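Local coordinates for ankyrin repeat domain-containing protein EMB506, chloroplastic (Arabidopsis thaliana, PDB 6JD6), which takes part in the first differentiation of the proplastid during embryo development and is needed for normal cotyledon and leaf margin development, at residues Leu119-Gln124 against Gly155-Val160; Thr147-Ala152 against Ser162-Lys167. All coordinates share one frame; numbering follows the deposited sequence.

Contact 1. Residues Leu119-Gln124 against Gly155-Val160; sequences LALSMQ and GKKEAV
K157 reaches across to the end of helix 115-121, where its NZ donates to L121 O at 3.1 Å. The ammonium meets the oxygen in the carbonyl plane, on a lone pair, with a C=O...N angle of 138°. K157 CG passes M123 SD at 3.5 Å, and from there the bend at chi2 (69°) turns CD and the rest of the chain toward L121 O. M123, bent at chi2 and chi3, crosses both K157 and V160 at a slant, with SD 3.8 Å from V160 CG2. V160 straddles A120: CG1 meets A120 CB at 3.8 Å, while CG2 lies against A120 O. L121 CD2 rests on G155 CA at 3.7 Å, an approach that the lack of a side chain at G155 allows. Cutting K157 back to an alanine would remove both NZ and CG, and L121 O would probably lose this donor while M123 SD lost the methylene chain it lies against. M123, with positive phi, is the C' residue of the Schellman motif ending helix 115-121. The contact thus joins the first helix of ANK 1 to the inter-helix turn of ANK 2 and the start of helix 158-166; L119 and A120 pack on helix 125-133, and another protein's chain binds S122 and Q124.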
loop_
_atom_site.group_PDB
_atom_site.type_symbol
_atom_site.label_atom_id
_atom_site.label_comp_id
_atom_site.label_asym_id
_atom_site.label_seq_id
_atom_site.Cartn_x
_atom_site.Cartn_y
_atom_site.Cartn_z
ATOM N N LEU A 119 -9.471 -2.973 5.603
ATOM C CA LEU A 119 -9.637 -2.506 6.973
ATOM C C LEU A 119 -8.295 -2.070 7.560
ATOM O O LEU A 119 -8.219 -1.091 8.304
ATOM C CB LEU A 119 -10.289 -3.586 7.838
ATOM C CG LEU A 119 -11.748 -3.921 7.505
ATOM C CD1 LEU A 119 -12.223 -5.126 8.309
ATOM C CD2 LEU A 119 -12.668 -2.718 7.733
ATOM N N ALA A 120 -7.236 -2.795 7.216
ATOM C CA ALA A 120 -5.891 -2.423 7.644
ATOM C C ALA A 120 -5.497 -1.048 7.106
ATOM O O ALA A 120 -5.015 -0.197 7.851
ATOM C CB ALA A 120 -4.878 -3.475 7.206
ATOM N N LEU A 121 -5.702 -0.834 5.810
ATOM C CA LEU A 121 -5.313 0.427 5.189
ATOM C C LEU A 121 -6.205 1.594 5.633
ATOM O O LEU A 121 -5.800 2.756 5.554
ATOM C CB LEU A 121 -5.292 0.297 3.664
ATOM C CG LEU A 121 -4.218 -0.626 3.068
ATOM C CD1 LEU A 121 -4.380 -0.747 1.566
ATOM C CD2 LEU A 121 -2.796 -0.154 3.415
ATOM N N SER A 122 -7.413 1.284 6.100
ATOM C CA SER A 122 -8.319 2.312 6.611
ATOM C C SER A 122 -8.289 2.400 8.134
ATOM O O SER A 122 -9.148 3.048 8.741
ATOM C CB SER A 122 -9.753 2.078 6.120
ATOM O OG SER A 122 -9.867 2.358 4.733
ATOM N N MET A 123 -7.302 1.744 8.742
ATOM C CA MET A 123 -7.065 1.843 10.184
ATOM C C MET A 123 -8.230 1.323 11.026
ATOM O O MET A 123 -8.565 1.910 12.049
ATOM C CB MET A 123 -6.774 3.296 10.575
ATOM C CG MET A 123 -5.572 3.913 9.878
ATOM S SD MET A 123 -4.030 3.269 10.543
ATOM C CE MET A 123 -4.401 3.263 12.300
ATOM N N GLN A 124 -8.842 0.224 10.601
ATOM C CA GLN A 124 -9.994 -0.323 11.311
ATOM C C GLN A 124 -9.612 -1.570 12.099
ATOM O O GLN A 124 -10.001 -2.685 11.749
ATOM C CB GLN A 124 -11.120 -0.643 10.326
ATOM C CG GLN A 124 -11.699 0.575 9.615
ATOM C CD GLN A 124 -12.732 1.320 10.450
ATOM O OE1 GLN A 124 -12.710 1.275 11.680
ATOM N NE2 GLN A 124 -13.652 2.004 9.776
ATOM N N GLY A 155 1.346 0.026 2.988
ATOM C CA GLY A 155 0.646 1.268 3.266
ATOM C C GLY A 155 1.281 2.043 4.406
ATOM O O GLY A 155 0.841 3.142 4.739
ATOM N N LYS A 156 2.326 1.470 5.000
ATOM C CA LYS A 156 3.021 2.092 6.131
ATOM C C LYS A 156 2.050 2.483 7.256
ATOM O O LYS A 156 2.105 3.587 7.802
ATOM C CB LYS A 156 3.860 3.290 5.662
ATOM C CG LYS A 156 4.958 3.719 6.639
ATOM C CD LYS A 156 5.864 4.772 6.018
ATOM C CE LYS A 156 6.877 5.303 7.020
ATOM N NZ LYS A 156 6.213 6.034 8.130
ATOM N N LYS A 157 1.155 1.561 7.586
ATOM C CA LYS A 157 0.197 1.742 8.671
ATOM C C LYS A 157 0.760 1.120 9.944
ATOM O O LYS A 157 0.380 0.013 10.330
ATOM C CB LYS A 157 -1.130 1.075 8.301
ATOM C CG LYS A 157 -2.208 2.033 7.812
ATOM C CD LYS A 157 -1.928 2.663 6.459
ATOM C CE LYS A 157 -2.861 3.862 6.264
ATOM N NZ LYS A 157 -3.201 4.199 4.846
ATOM N N GLU A 158 1.658 1.842 10.606
ATOM C CA GLU A 158 2.513 1.233 11.622
ATOM C C GLU A 158 1.805 0.735 12.888
ATOM O O GLU A 158 2.219 -0.259 13.475
ATOM C CB GLU A 158 3.712 2.139 11.936
ATOM C CG GLU A 158 4.634 2.321 10.726
ATOM C CD GLU A 158 5.984 2.922 11.076
ATOM O OE1 GLU A 158 7.012 2.280 10.774
ATOM O OE2 GLU A 158 6.020 4.035 11.643
ATOM N N ALA A 159 0.731 1.401 13.293
ATOM C CA ALA A 159 -0.040 0.952 14.453
ATOM C C ALA A 159 -0.793 -0.345 14.151
ATOM O O ALA A 159 -0.958 -1.198 15.024
ATOM C CB ALA A 159 -1.004 2.034 14.911
ATOM N N VAL A 160 -1.256 -0.480 12.912
ATOM C CA VAL A 160 -1.916 -1.699 12.460
ATOM C C VAL A 160 -0.893 -2.830 12.334
ATOM O O VAL A 160 -1.153 -3.967 12.733
ATOM C CB VAL A 160 -2.628 -1.474 11.108
ATOM C CG1 VAL A 160 -3.121 -2.788 10.528
ATOM C CG2 VAL A 160 -3.786 -0.495 11.281
#

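Contact 2. Residues Thr147-Ala152 against Ser162-Lys167; sequences TALHKA and SHLLRK. With SO4 (sulfate ion), chain I.
L164 is the main bump: its CD1 pushes into a shallow hollow on helix 148-154, walled by A148 and A152 and floored by the backbone of L149. L164 CD1 lies 3.8 Å from L149 CA and 4.2 Å from A152 CB. The two alanines, one turn apart, are small enough to admit the leucine's end close to the backbone. L149, whose CG is anti to the backbone N (chi1 180°), swings its CD2 towards helix 158-166 and meets L165 CD2 at 3.9 Å, the two side chains crossing at about a right angle. The short helical segments run nearly antiparallel, at 157°, with axes 10.1 Å apart: the helix-turn-helix pair of one ankyrin repeat, ANK 2. T147 and H150 form a capping box at the start of helix 148-154; T147 N donates almost straight to H150 ND1 at 3.0 Å, in the ring plane, and H150 NE2 in turn meets L173 O. On helix 158-166, H163 ND1 and R166 NH2 both donate to O4 of a sulfate, probably from the crystallisation liquor, while R166 NE reaches its O2 at 3.1 Å. Across these two segments only apolar side chains and backbone meet, consistent with cohesion by close fit and burial; the polar groups described here, at the helix start and the sulfate, lie off this interface.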
loop_
_atom_site.group_PDB
_atom_site.type_symbol
_atom_site.label_atom_id
_atom_site.label_comp_id
_atom_site.label_asym_id
_atom_site.label_seq_id
_atom_site.Cartn_x
_atom_site.Cartn_y
_atom_site.Cartn_z
ATOM N N THR A 147 -0.605 -11.150 2.578
ATOM C CA THR A 147 -1.495 -11.132 3.728
ATOM C C THR A 147 -1.794 -9.688 4.100
ATOM O O THR A 147 -1.257 -8.757 3.496
ATOM C CB THR A 147 -0.857 -11.822 4.946
ATOM O OG1 THR A 147 0.245 -11.035 5.414
ATOM C CG2 THR A 147 -0.365 -13.215 4.578
ATOM N N ALA A 148 -2.648 -9.508 5.099
ATOM C CA ALA A 148 -2.952 -8.183 5.616
ATOM C C ALA A 148 -1.693 -7.486 6.132
ATOM O O ALA A 148 -1.578 -6.264 6.046
ATOM C CB ALA A 148 -3.994 -8.274 6.714
ATOM N N LEU A 149 -0.759 -8.264 6.676
ATOM C CA LEU A 149 0.502 -7.707 7.165
ATOM C C LEU A 149 1.310 -7.076 6.027
ATOM O O LEU A 149 1.784 -5.949 6.155
ATOM C CB LEU A 149 1.336 -8.772 7.885
ATOM C CG LEU A 149 2.685 -8.308 8.443
ATOM C CD1 LEU A 149 2.489 -7.214 9.490
ATOM C CD2 LEU A 149 3.478 -9.478 9.029
ATOM N N HIS A 150 1.469 -7.810 4.927
ATOM C CA HIS A 150 2.145 -7.283 3.741
ATOM C C HIS A 150 1.544 -5.940 3.338
ATOM O O HIS A 150 2.260 -4.962 3.134
ATOM C CB HIS A 150 1.998 -8.236 2.554
ATOM C CG HIS A 150 2.886 -9.441 2.611
ATOM N ND1 HIS A 150 2.396 -10.717 2.786
ATOM C CD2 HIS A 150 4.228 -9.571 2.474
ATOM C CE1 HIS A 150 3.397 -11.579 2.771
ATOM N NE2 HIS A 150 4.521 -10.909 2.582
ATOM N N LYS A 151 0.219 -5.905 3.227
ATOM C CA LYS A 151 -0.480 -4.709 2.769
ATOM C C LYS A 151 -0.369 -3.554 3.745
ATOM O O LYS A 151 -0.183 -2.404 3.338
ATOM C CB LYS A 151 -1.951 -5.008 2.495
ATOM C CG LYS A 151 -2.247 -5.166 1.037
ATOM C CD LYS A 151 -1.871 -3.915 0.266
ATOM C CE LYS A 151 -1.754 -4.236 -1.206
ATOM N NZ LYS A 151 -2.993 -4.897 -1.686
ATOM N N ALA A 152 -0.490 -3.865 5.030
ATOM C CA ALA A 152 -0.376 -2.855 6.074
ATOM C C ALA A 152 0.998 -2.193 6.039
ATOM O O ALA A 152 1.139 -1.006 6.342
ATOM C CB ALA A 152 -0.627 -3.479 7.439
ATOM N N SER A 162 1.982 -3.274 14.014
ATOM C CA SER A 162 2.370 -3.787 15.322
ATOM C C SER A 162 1.241 -4.583 15.980
ATOM O O SER A 162 1.497 -5.543 16.705
ATOM C CB SER A 162 2.832 -2.652 16.238
ATOM O OG SER A 162 1.766 -1.772 16.536
ATOM N N HIS A 163 -0.002 -4.182 15.724
ATOM C CA HIS A 163 -1.157 -4.913 16.238
ATOM C C HIS A 163 -1.208 -6.325 15.663
ATOM O O HIS A 163 -1.380 -7.294 16.398
ATOM C CB HIS A 163 -2.463 -4.179 15.910
ATOM C CG HIS A 163 -3.691 -4.934 16.313
ATOM N ND1 HIS A 163 -4.209 -4.889 17.589
ATOM C CD2 HIS A 163 -4.496 -5.770 15.613
ATOM C CE1 HIS A 163 -5.282 -5.656 17.658
ATOM N NE2 HIS A 163 -5.478 -6.203 16.471
ATOM N N LEU A 164 -1.062 -6.427 14.345
ATOM C CA LEU A 164 -1.065 -7.713 13.650
ATOM C C LEU A 164 0.034 -8.641 14.158
ATOM O O LEU A 164 -0.201 -9.828 14.377
ATOM C CB LEU A 164 -0.909 -7.506 12.142
ATOM C CG LEU A 164 -2.127 -6.965 11.392
ATOM C CD1 LEU A 164 -1.763 -6.618 9.954
ATOM C CD2 LEU A 164 -3.255 -7.980 11.429
ATOM N N LEU A 165 1.233 -8.095 14.342
ATOM C CA LEU A 165 2.362 -8.875 14.844
ATOM C C LEU A 165 2.103 -9.387 16.253
ATOM O O LEU A 165 2.432 -10.528 16.573
ATOM C CB LEU A 165 3.653 -8.054 14.804
ATOM C CG LEU A 165 4.197 -7.772 13.400
ATOM C CD1 LEU A 165 5.368 -6.802 13.443
ATOM C CD2 LEU A 165 4.608 -9.068 12.725
ATOM N N ARG A 166 1.513 -8.544 17.096
ATOM C CA ARG A 166 1.187 -8.958 18.457
ATOM C C ARG A 166 0.123 -10.049 18.446
ATOM O O ARG A 166 0.104 -10.913 19.318
ATOM C CB ARG A 166 0.734 -7.771 19.311
ATOM C CG ARG A 166 1.870 -6.861 19.758
ATOM C CD ARG A 166 1.404 -5.852 20.802
ATOM N NE ARG A 166 0.330 -4.998 20.300
ATOM C CZ ARG A 166 0.526 -3.881 19.606
ATOM N NH1 ARG A 166 1.758 -3.479 19.328
ATOM N NH2 ARG A 166 -0.508 -3.165 19.189
ATOM N N LYS A 167 -0.752 -10.012 17.443
ATOM C CA LYS A 167 -1.792 -11.029 17.301
ATOM C C LYS A 167 -1.309 -12.325 16.637
ATOM O O LYS A 167 -2.079 -13.275 16.490
ATOM C CB LYS A 167 -3.009 -10.471 16.560
ATOM C CG LYS A 167 -4.106 -10.012 17.496
ATOM C CD LYS A 167 -5.458 -9.974 16.807
ATOM C CE LYS A 167 -6.574 -10.020 17.839
ATOM N NZ LYS A 167 -6.330 -9.047 18.943
HETATM S S SO4 I . -3.592 -4.470 20.993
HETATM O O1 SO4 I . -3.134 -3.978 22.289
HETATM O O2 SO4 I . -2.735 -5.569 20.556
HETATM O O3 SO4 I . -4.968 -4.943 21.117
HETATM O O4 SO4 I . -3.534 -3.389 20.012
#

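Both contacts use helix 158-166, but contact 1 joins two successive repeats whereas contact 2 closes the helix pair inside ANK 2. Contact 2 is made by buried residues alone. Contact 1 is mostly buried too, yet has an exposed margin at M123 and A159 and lies beside another protein's chain, which contact 2 does not touch. Their chemistry follows: apolar packing of methyls on side chains and backbone across contact 2, a lysine-to-carbonyl bond added at the helix ends in contact 1. They meet at A152, whose CB lies 4.0 Å from V160 CG1, while K157 N probably bonds to A152 O; L121 CD2 on K151 O and A120 CB on A152 CB tie ANK 1 to ANK 2.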